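Local coordinates for protein 3-hydroxyadipyl-CoA dehydrogenase (Escherichia coli, PDB 3MOG) that catalyses the NAD-dependent oxidation of 3-hydroxyadipyl-CoA to 3-oxoadipyl-CoA in phenylacetate degradation, working as a homotrimer, at residues C[53-56]-C[57-60]; C[247-250]-C[251-255]. All coordinates share one frame; numbering follows the deposited sequence.

Contact 1. Residues C[53-56]-C[57-60]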
ATOM      1  N   ASN C  53       4.101 -41.752 -29.469  1.00 72.21           N
ATOM      2  CA  ASN C  53       3.889 -42.539 -30.680  1.00 71.69           C
ATOM      3  C   ASN C  53       3.788 -41.689 -31.931  1.00 74.72           C
ATOM      4  O   ASN C  53       4.255 -42.099 -33.005  1.00 72.01           O
ATOM      5  CB  ASN C  53       2.680 -43.467 -30.547  1.00 72.29           C
ATOM      6  CG  ASN C  53       3.052 -44.819 -29.960  1.00 78.30           C
ATOM      7  OD1 ASN C  53       2.661 -45.153 -28.842  1.00 84.89           O
ATOM      8  ND2 ASN C  53       3.829 -45.601 -30.711  1.00 73.31           N
ATOM      9  N   SER C  54       3.206 -40.498 -31.787  1.00 75.04           N
ATOM     10  CA  SER C  54       3.135 -39.558 -32.901  1.00 79.00           C
ATOM     11  C   SER C  54       4.511 -38.956 -33.224  1.00 80.25           C
ATOM     12  O   SER C  54       4.770 -38.602 -34.375  1.00 84.73           O
ATOM     13  CB  SER C  54       2.088 -38.468 -32.657  1.00 77.05           C
ATOM     14  OG  SER C  54       2.634 -37.392 -31.919  1.00 84.71           O
ATOM     15  N   ARG C  55       5.390 -38.859 -32.224  1.00 76.11           N
ATOM     16  CA  ARG C  55       6.780 -38.424 -32.453  1.00 77.13           C
ATOM     17  C   ARG C  55       7.610 -39.457 -33.236  1.00 77.23           C
ATOM     18  O   ARG C  55       8.488 -39.086 -34.019  1.00 74.89           O
ATOM     19  CB  ARG C  55       7.486 -38.042 -31.144  1.00 75.58           C
ATOM     20  CG  ARG C  55       6.835 -36.874 -30.415  1.00 76.31           C
ATOM     21  CD  ARG C  55       7.829 -36.009 -29.667  1.00 77.16           C
ATOM     22  NE  ARG C  55       8.431 -36.660 -28.505  1.00 68.24           N
ATOM     23  CZ  ARG C  55       9.739 -36.880 -28.363  1.00 68.92           C
ATOM     24  NH1 ARG C  55      10.584 -36.516 -29.314  1.00 62.79           N
ATOM     25  NH2 ARG C  55      10.204 -37.469 -27.265  1.00 77.48           N
ATOM     26  N   VAL C  56       7.320 -40.741 -33.022  1.00 76.14           N
ATOM     27  CA  VAL C  56       7.933 -41.831 -33.795  1.00 77.44           C
ATOM     28  C   VAL C  56       7.463 -41.835 -35.253  1.00 78.78           C
ATOM     29  O   VAL C  56       8.269 -42.042 -36.170  1.00 84.73           O
ATOM     30  CB  VAL C  56       7.686 -43.214 -33.135  1.00 74.10           C
ATOM     31  CG1 VAL C  56       8.388 -44.333 -33.901  1.00 71.11           C
ATOM     32  CG2 VAL C  56       8.175 -43.194 -31.716  1.00 67.89           C
ATOM     33  N   THR C  57       6.164 -41.603 -35.447  1.00 80.96           N
ATOM     34  CA  THR C  57       5.548 -41.420 -36.768  1.00 81.37           C
ATOM     35  C   THR C  57       6.290 -40.353 -37.591  1.00 81.34           C
ATOM     36  O   THR C  57       6.691 -40.603 -38.729  1.00 82.12           O
ATOM     37  CB  THR C  57       4.045 -41.057 -36.614  1.00 81.04           C
ATOM     38  OG1 THR C  57       3.357 -42.150 -35.995  1.00 80.79           O
ATOM     39  CG2 THR C  57       3.387 -40.739 -37.958  1.00 78.24           C
ATOM     40  N   ARG C  58       6.509 -39.190 -36.982  1.00 80.37           N
ATOM     41  CA  ARG C  58       7.211 -38.080 -37.627  1.00 81.25           C
ATOM     42  C   ARG C  58       8.753 -38.217 -37.625  1.00 81.36           C
ATOM     43  O   ARG C  58       9.461 -37.325 -38.112  1.00 83.72           O
ATOM     44  CB  ARG C  58       6.795 -36.750 -36.984  1.00 81.61           C
ATOM     45  CG  ARG C  58       5.278 -36.498 -36.949  1.00 88.40           C
ATOM     46  CD  ARG C  58       4.919 -35.043 -36.599  1.00 94.70           C
ATOM     47  NE  ARG C  58       5.634 -34.523 -35.427  1.00 97.99           N
ATOM     48  CZ  ARG C  58       5.236 -34.662 -34.161  1.00 99.29           C
ATOM     49  NH1 ARG C  58       4.116 -35.319 -33.865  1.00 97.31           N
ATOM     50  NH2 ARG C  58       5.971 -34.146 -33.181  1.00 99.00           N
ATOM     51  N   GLY C  59       9.262 -39.326 -37.087  1.00 75.81           N
ATOM     52  CA  GLY C  59      10.705 -39.571 -36.989  1.00 72.41           C
ATOM     53  C   GLY C  59      11.455 -38.639 -36.043  1.00 70.80           C
ATOM     54  O   GLY C  59      12.628 -38.340 -36.267  1.00 68.27           O
ATOM     55  N   LYS C  60      10.783 -38.176 -34.988  1.00 67.76           N
ATOM     56  CA  LYS C  60      11.395 -37.258 -34.029  1.00 66.72           C
ATOM     57  C   LYS C  60      11.884 -38.020 -32.807  1.00 68.31           C
ATOM     58  O   LYS C  60      12.482 -37.435 -31.893  1.00 65.55           O
ATOM     59  CB  LYS C  60      10.402 -36.169 -33.597  1.00 71.53           C
ATOM     60  CG  LYS C  60       9.641 -35.496 -34.730  1.00 77.33           C
ATOM     61  CD  LYS C  60      10.453 -34.407 -35.397  1.00 84.95           C
ATOM     62  CE  LYS C  60       9.816 -34.006 -36.721  1.00 90.14           C
ATOM     63  NZ  LYS C  60      10.244 -32.649 -37.160  1.00 91.99           N
TER
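Lys60 N donates to Arg55 O over 2.7 Å, with the donor nearly along the C=O axis, and this bond pulls the chain back over the last turn of helix 38-57. Inside it, Gly59 N meets Val56 O at 3.0 Å, approaching from above the carbonyl plane instead of on a lone pair. One turn earlier, Asn53 O is gripped twice by Thr57: the backbone N and OG1 each reach it over 3.1 Å, from opposite faces of its plane. The threonine hydroxyl can do this because OG1 stands beside its own backbone N, anti to the carbonyl carbon (chi1 -63°), which turns OG1 back toward the preceding turn; a beta-branched hydroxyl thus satisfies itself on the main chain at an exposed site. Ser54 O takes the amide N of Arg58 at 3.2 Å, while CG of the same arginine lies 3.4 Å from that oxygen. The Arg58 chain bends at chi3, which allows a weak bond of 3.2 Å from Arg58 NH1 to Ser54 OG, bent to 126° at the hydrogen, with OG at the edge of the guanidinium near its plane. Ser54 OG has its stronger partner in Arg51 O. Arg55 CA lies over one face of the Arg58 guanidinium, and the two guanidinium planes are turned obliquely to each other. Val56 turns from these polar groups to Cys66 on helix 63-71. Gly59 takes positive phi (67°), a conformation glycine adopts without the strain a side chain brings, and with the two bonds back into the last turn this makes a Schellman motif, a classic C-terminal helix cap.

Contact 2. Residues C[247-250]-C[251-255]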
ATOM      1  N   CYS C 247      -2.038 -11.083  -8.890  1.00 48.17           N
ATOM      2  CA  CYS C 247      -2.615 -10.818  -7.571  1.00 43.13           C
ATOM      3  C   CYS C 247      -1.851 -11.530  -6.469  1.00 46.77           C
ATOM      4  O   CYS C 247      -1.724 -11.006  -5.362  1.00 47.66           O
ATOM      5  CB  CYS C 247      -4.087 -11.239  -7.534  1.00 46.26           C
ATOM      6  SG  CYS C 247      -5.196 -10.052  -8.338  1.00 57.35           S
ATOM      7  N   SER C 248      -1.319 -12.708  -6.791  1.00 36.33           N
ATOM      8  CA  SER C 248      -0.606 -13.522  -5.828  1.00 43.82           C
ATOM      9  C   SER C 248       0.745 -12.880  -5.486  1.00 42.94           C
ATOM     10  O   SER C 248       1.089 -12.768  -4.313  1.00 47.40           O
ATOM     11  CB  SER C 248      -0.457 -14.965  -6.349  1.00 39.86           C
ATOM     12  OG  SER C 248       0.616 -15.662  -5.725  1.00 49.48           O
ATOM     13  N   VAL C 249       1.492 -12.463  -6.512  1.00 45.51           N
ATOM     14  CA  VAL C 249       2.781 -11.784  -6.321  1.00 46.17           C
ATOM     15  C   VAL C 249       2.554 -10.451  -5.586  1.00 43.33           C
ATOM     16  O   VAL C 249       3.226 -10.146  -4.598  1.00 44.07           O
ATOM     17  CB  VAL C 249       3.525 -11.582  -7.670  1.00 45.33           C
ATOM     18  CG1 VAL C 249       4.796 -10.812  -7.471  1.00 43.78           C
ATOM     19  CG2 VAL C 249       3.848 -12.935  -8.307  1.00 43.42           C
ATOM     20  N   PHE C 250       1.566  -9.698  -6.046  1.00 37.10           N
ATOM     21  CA  PHE C 250       1.164  -8.448  -5.403  1.00 39.39           C
ATOM     22  C   PHE C 250       0.934  -8.597  -3.888  1.00 41.56           C
ATOM     23  O   PHE C 250       1.477  -7.820  -3.089  1.00 40.32           O
ATOM     24  CB  PHE C 250      -0.113  -7.928  -6.079  1.00 41.70           C
ATOM     25  CG  PHE C 250      -0.662  -6.647  -5.495  1.00 38.91           C
ATOM     26  CD1 PHE C 250       0.056  -5.460  -5.580  1.00 35.67           C
ATOM     27  CD2 PHE C 250      -1.912  -6.628  -4.884  1.00 40.51           C
ATOM     28  CE1 PHE C 250      -0.449  -4.277  -5.074  1.00 41.17           C
ATOM     29  CE2 PHE C 250      -2.434  -5.443  -4.366  1.00 35.03           C
ATOM     30  CZ  PHE C 250      -1.717  -4.273  -4.461  1.00 42.77           C
ATOM     31  N   ASN C 251       0.143  -9.597  -3.509  1.00 40.00           N
ATOM     32  CA  ASN C 251      -0.230  -9.815  -2.112  1.00 42.37           C
ATOM     33  C   ASN C 251       0.895 -10.399  -1.267  1.00 43.46           C
ATOM     34  O   ASN C 251       0.991 -10.086  -0.093  1.00 41.99           O
ATOM     35  CB  ASN C 251      -1.469 -10.714  -2.015  1.00 44.47           C
ATOM     36  CG  ASN C 251      -2.742 -10.009  -2.473  1.00 47.59           C
ATOM     37  OD1 ASN C 251      -2.990  -8.845  -2.133  1.00 48.48           O
ATOM     38  ND2 ASN C 251      -3.553 -10.713  -3.244  1.00 45.20           N
ATOM     39  N   ALA C 252       1.745 -11.232  -1.876  1.00 39.66           N
ATOM     40  CA  ALA C 252       2.867 -11.834  -1.167  1.00 39.68           C
ATOM     41  C   ALA C 252       3.983 -10.830  -0.884  1.00 37.35           C
ATOM     42  O   ALA C 252       4.876 -11.099  -0.069  1.00 42.00           O
ATOM     43  CB  ALA C 252       3.404 -13.066  -1.925  1.00 37.91           C
ATOM     44  N   PHE C 253       3.938  -9.686  -1.568  1.00 41.07           N
ATOM     45  CA  PHE C 253       4.874  -8.581  -1.339  1.00 35.73           C
ATOM     46  C   PHE C 253       4.190  -7.468  -0.549  1.00 41.96           C
ATOM     47  O   PHE C 253       4.655  -6.301  -0.528  1.00 38.87           O
ATOM     48  CB  PHE C 253       5.413  -8.022  -2.653  1.00 35.00           C
ATOM     49  CG  PHE C 253       6.620  -8.761  -3.208  1.00 42.49           C
ATOM     50  CD1 PHE C 253       6.530  -9.447  -4.406  1.00 36.25           C
ATOM     51  CD2 PHE C 253       7.858  -8.718  -2.554  1.00 42.61           C
ATOM     52  CE1 PHE C 253       7.652 -10.116  -4.953  1.00 43.76           C
ATOM     53  CE2 PHE C 253       8.969  -9.378  -3.078  1.00 40.91           C
ATOM     54  CZ  PHE C 253       8.865 -10.079  -4.292  1.00 37.74           C
ATOM     55  N   TRP C 254       3.088  -7.837   0.108  1.00 39.51           N
ATOM     56  CA  TRP C 254       2.311  -6.919   0.935  1.00 44.56           C
ATOM     57  C   TRP C 254       1.946  -5.665   0.148  1.00 44.58           C
ATOM     58  O   TRP C 254       2.234  -4.533   0.560  1.00 46.52           O
ATOM     59  CB  TRP C 254       3.051  -6.578   2.229  1.00 42.41           C
ATOM     60  CG  TRP C 254       3.338  -7.771   3.098  1.00 51.69           C
ATOM     61  CD1 TRP C 254       2.434  -8.489   3.850  1.00 39.70           C
ATOM     62  CD2 TRP C 254       4.618  -8.380   3.322  1.00 50.68           C
ATOM     63  NE1 TRP C 254       3.076  -9.511   4.503  1.00 54.07           N
ATOM     64  CE2 TRP C 254       4.413  -9.470   4.202  1.00 52.16           C
ATOM     65  CE3 TRP C 254       5.915  -8.120   2.852  1.00 51.48           C
ATOM     66  CZ2 TRP C 254       5.458 -10.300   4.626  1.00 44.34           C
ATOM     67  CZ3 TRP C 254       6.956  -8.943   3.272  1.00 42.26           C
ATOM     68  CH2 TRP C 254       6.719 -10.017   4.154  1.00 49.42           C
ATOM     69  N   GLN C 255       1.311  -5.873  -0.990  1.00 47.37           N
ATOM     70  CA  GLN C 255       0.777  -4.818  -1.850  1.00 50.12           C
ATOM     71  C   GLN C 255       1.709  -3.765  -2.458  1.00 47.23           C
ATOM     72  O   GLN C 255       1.335  -2.640  -2.604  1.00 50.36           O
ATOM     73  CB  GLN C 255      -0.397  -4.122  -1.172  1.00 48.87           C
ATOM     74  CG  GLN C 255      -1.556  -4.993  -0.887  1.00 62.95           C
ATOM     75  CD  GLN C 255      -1.373  -5.816   0.342  1.00 61.86           C
ATOM     76  OE1 GLN C 255      -0.953  -5.321   1.368  1.00 74.27           O
ATOM     77  NE2 GLN C 255      -1.706  -7.076   0.251  1.00 49.93           N
TER
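The Phe250 ring lies against Gln255, whose CA sits over one ring face, 3.8 Å from the centroid, in a CH-pi contact. With CG anti to the backbone N (chi1 179°), the ring extends outward from helix 239-252, and the chain returning after the last turn brings Gln255 CB to 3.5 Å from Phe250 CZ. Gln255 bends at chi2 (80°), folding its chain across the ring, with ring and amide planes near a right angle. The bend also lets NE2 give an in-plane hydrogen bond to a lone pair of Asn251 OD1 at 3.2 Å. Val249 CG1 meets the edge of the Phe253 ring, in its plane, 3.8 Å from Phe253 CD1. With an alanine at Phe250 the ring is gone, and the Gln255 methylenes would probably lose their aromatic support, leaving the amide bond to Asn251 and the subunit packing to hold that chain. Trp254, at positive phi, is the C-prime residue of a Schellman motif closed by Gln255 N on Phe250 O at 2.9 Å and by Trp254 N on Asn251 O. Gln255 also packs on Gln255 of both neighbouring subunits, and Arg257 of the second subunit bonds Trp254 O. The chemistry implies a helix end capped by backbone bonds, with aromatic packing and an amide pair shaping the surface it offers to the trimer.

From the N terminus, the chain first reaches contact 1, in the NAD-binding domain, where helix 38-57 ends and the turn leads on to helix 63-71. Almost two hundred residues later comes contact 2, in the C-terminal domain, at the end of helix 239-252. Each closes only a tight local turn, and the two stand in series, neither nesting nor crossing. The centres of contact 1 and contact 2 are about 44 Å apart, on opposite sides of the chain's centre, and the two do not touch. Both end a helix with a Schellman motif, but in different settings: contact 1 lies on the surface, untouched by other subunits, whereas 251-255 meets both of them.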